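Local coordinates for protein Alpha/beta fold hydrolase (Pseudomonas aeruginosa, PDB 6I8W) that degrades membrane phospholipids as a membrane phospholipase A of the alpha/beta hydrolase fold, and is a bacterial virulence factor, at residues G139-A144 and D161-M166. Numbering follows the deposited sequence.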
ATOM      1  N   GLY A 139       0.883  -3.873   4.417  1.00 32.46           N
ATOM      2  CA  GLY A 139      -0.050  -2.984   5.096  1.00 28.93           C
ATOM      3  C   GLY A 139      -1.223  -3.726   5.736  1.00 32.65           C
ATOM      4  O   GLY A 139      -1.781  -3.293   6.743  1.00 31.62           O
ATOM      5  N   GLY A 140      -1.611  -4.850   5.143  1.00 30.79           N
ATOM      6  CA  GLY A 140      -2.644  -5.689   5.738  1.00 29.98           C
ATOM      7  C   GLY A 140      -2.112  -6.390   6.976  1.00 37.51           C
ATOM      8  O   GLY A 140      -2.824  -6.563   7.962  1.00 34.32           O
ATOM      9  N   HIS A 141      -0.847  -6.800   6.916  1.00 35.35           N
ATOM     10  CA  HIS A 141      -0.184  -7.419   8.064  1.00 37.04           C
ATOM     11  C   HIS A 141      -0.221  -6.439   9.247  1.00 36.68           C
ATOM     12  O   HIS A 141      -0.595  -6.796  10.368  1.00 36.53           O
ATOM     13  CB  HIS A 141       1.258  -7.804   7.701  1.00 33.78           C
ATOM     14  CG  HIS A 141       1.918  -8.724   8.685  1.00 38.87           C
ATOM     15  ND1 HIS A 141       3.154  -9.294   8.456  1.00 43.90           N
ATOM     16  CD2 HIS A 141       1.511  -9.181   9.893  1.00 40.69           C
ATOM     17  CE1 HIS A 141       3.480 -10.062   9.484  1.00 44.52           C
ATOM     18  NE2 HIS A 141       2.503 -10.007  10.370  1.00 43.38           N
ATOM     19  N   ILE A 142       0.145  -5.194   8.961  1.00 36.21           N
ATOM     20  CA  ILE A 142       0.115  -4.094   9.925  1.00 35.21           C
ATOM     21  C   ILE A 142      -1.310  -3.783  10.429  1.00 36.24           C
ATOM     22  O   ILE A 142      -1.528  -3.594  11.626  1.00 34.28           O
ATOM     23  CB  ILE A 142       0.721  -2.822   9.283  1.00 39.09           C
ATOM     24  CG1 ILE A 142       2.240  -2.992   9.089  1.00 37.05           C
ATOM     25  CG2 ILE A 142       0.386  -1.573  10.102  1.00 32.34           C
ATOM     26  CD1 ILE A 142       2.836  -1.991   8.075  1.00 34.50           C
ATOM     27  N   ALA A 143      -2.273  -3.720   9.512  1.00 30.86           N
ATOM     28  CA  ALA A 143      -3.664  -3.435   9.882  1.00 33.57           C
ATOM     29  C   ALA A 143      -4.223  -4.503  10.817  1.00 33.88           C
ATOM     30  O   ALA A 143      -4.957  -4.202  11.754  1.00 34.76           O
ATOM     31  CB  ALA A 143      -4.542  -3.340   8.647  1.00 30.10           C
ATOM     32  N   ALA A 144      -3.901  -5.760  10.543  1.00 32.13           N
ATOM     33  CA  ALA A 144      -4.397  -6.837  11.394  1.00 36.31           C
ATOM     34  C   ALA A 144      -3.871  -6.679  12.823  1.00 43.34           C
ATOM     35  O   ALA A 144      -4.614  -6.883  13.781  1.00 39.05           O
ATOM     36  CB  ALA A 144      -4.011  -8.196  10.829  1.00 43.36           C
ATOM     37  N   ASP A 161      -5.204  -9.209   0.331  1.00 29.77           N
ATOM     38  CA  ASP A 161      -3.974  -9.945   0.037  1.00 32.60           C
ATOM     39  C   ASP A 161      -2.894  -9.617   1.072  1.00 35.66           C
ATOM     40  O   ASP A 161      -1.790  -9.217   0.717  1.00 35.33           O
ATOM     41  CB  ASP A 161      -3.468  -9.609  -1.379  1.00 29.13           C
ATOM     42  CG  ASP A 161      -4.518  -9.877  -2.453  1.00 33.59           C
ATOM     43  OD1 ASP A 161      -5.551  -9.166  -2.454  1.00 32.57           O
ATOM     44  OD2 ASP A 161      -4.318 -10.784  -3.299  1.00 32.48           O
ATOM     45  N   ASN A 162      -3.221  -9.774   2.348  1.00 34.63           N
ATOM     46  CA  ASN A 162      -2.304  -9.409   3.429  1.00 36.77           C
ATOM     47  C   ASN A 162      -1.183 -10.419   3.628  1.00 38.30           C
ATOM     48  O   ASN A 162      -1.377 -11.604   3.393  1.00 33.90           O
ATOM     49  CB  ASN A 162      -3.069  -9.276   4.742  1.00 32.01           C
ATOM     50  CG  ASN A 162      -3.709 -10.581   5.166  1.00 37.47           C
ATOM     51  OD1 ASN A 162      -4.681 -11.038   4.560  1.00 35.86           O
ATOM     52  ND2 ASN A 162      -3.180 -11.186   6.218  1.00 36.76           N
ATOM     53  N   ALA A 163      -0.033  -9.942   4.093  1.00 39.32           N
ATOM     54  CA  ALA A 163       1.022 -10.821   4.590  1.00 41.83           C
ATOM     55  C   ALA A 163       0.700 -11.229   6.021  1.00 42.34           C
ATOM     56  O   ALA A 163      -0.199 -10.660   6.637  1.00 38.82           O
ATOM     57  CB  ALA A 163       2.395 -10.122   4.512  1.00 37.24           C
ATOM     58  N   GLY A 164       1.429 -12.206   6.557  1.00 47.52           N
ATOM     59  CA  GLY A 164       1.284 -12.544   7.963  1.00 42.66           C
ATOM     60  C   GLY A 164       0.855 -13.960   8.319  1.00 46.11           C
ATOM     61  O   GLY A 164       0.859 -14.323   9.495  1.00 48.33           O
ATOM     62  N   VAL A 165       0.479 -14.770   7.330  1.00 41.72           N
ATOM     63  CA  VAL A 165       0.241 -16.182   7.605  1.00 43.77           C
ATOM     64  C   VAL A 165       1.067 -17.077   6.694  1.00 44.13           C
ATOM     65  O   VAL A 165       1.582 -16.635   5.670  1.00 46.66           O
ATOM     66  CB  VAL A 165      -1.256 -16.569   7.455  1.00 51.80           C
ATOM     67  CG1 VAL A 165      -2.109 -15.777   8.429  1.00 47.03           C
ATOM     68  CG2 VAL A 165      -1.726 -16.345   6.027  1.00 46.79           C
ATOM     69  N   MET A 166       1.184 -18.337   7.092  1.00 46.12           N
ATOM     70  CA  MET A 166       1.895 -19.349   6.320  0.62 50.44           C
ATOM     71  C   MET A 166       0.910 -20.393   5.799  1.00 49.53           C
ATOM     72  O   MET A 166       0.558 -21.319   6.516  1.00 55.79           O
ATOM     73  CB  MET A 166       2.981 -20.010   7.176  0.62 54.73           C
ATOM     74  CG  MET A 166       4.247 -19.163   7.324  0.62 58.00           C
ATOM     75  SD  MET A 166       5.458 -19.838   8.495  0.62 73.24           S
ATOM     76  CE  MET A 166       4.761 -19.278  10.051  0.62 49.72           C
TER
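The chi1 of His141, -166°, sets CG anti to the backbone N and carries the imidazole off helix 138-149 onto Gly164. The CA of Gly164 sits over the centre of one ring face, 3.6 Å from the centroid. This is a CH-pi contact, only 8° off the ring normal. At the root of the side chain, His141 CB meets Ala163 O at 3.4 Å. At the far end, NE2 is hydrogen-bonded to the carbonyl of Ile237, which helps to fix the turn of the ring. One residue earlier on each segment, Asn162 CB packs on Gly140 CA at 3.7 Å. Gly140 has no side chain, and the backbones come close here, with Gly140 CA and Asn162 CA 4.4 Å apart. Helix 138-149 starts within the probable nucleophile elbow (Gly135, Ser137, Gly139) of the alpha/beta hydrolase fold. Residues 161-166 open the loop that leaves the neighbouring strand, 154-160. A backbone hydrogen bond between Ala163 and Ser137, the likely nucleophile, also ties this loop to the elbow. Within the loop, Asn162 ND2 donates to Ala163 O, the oxygen beside His141 CB, at 3.1 Å from above the carbonyl plane.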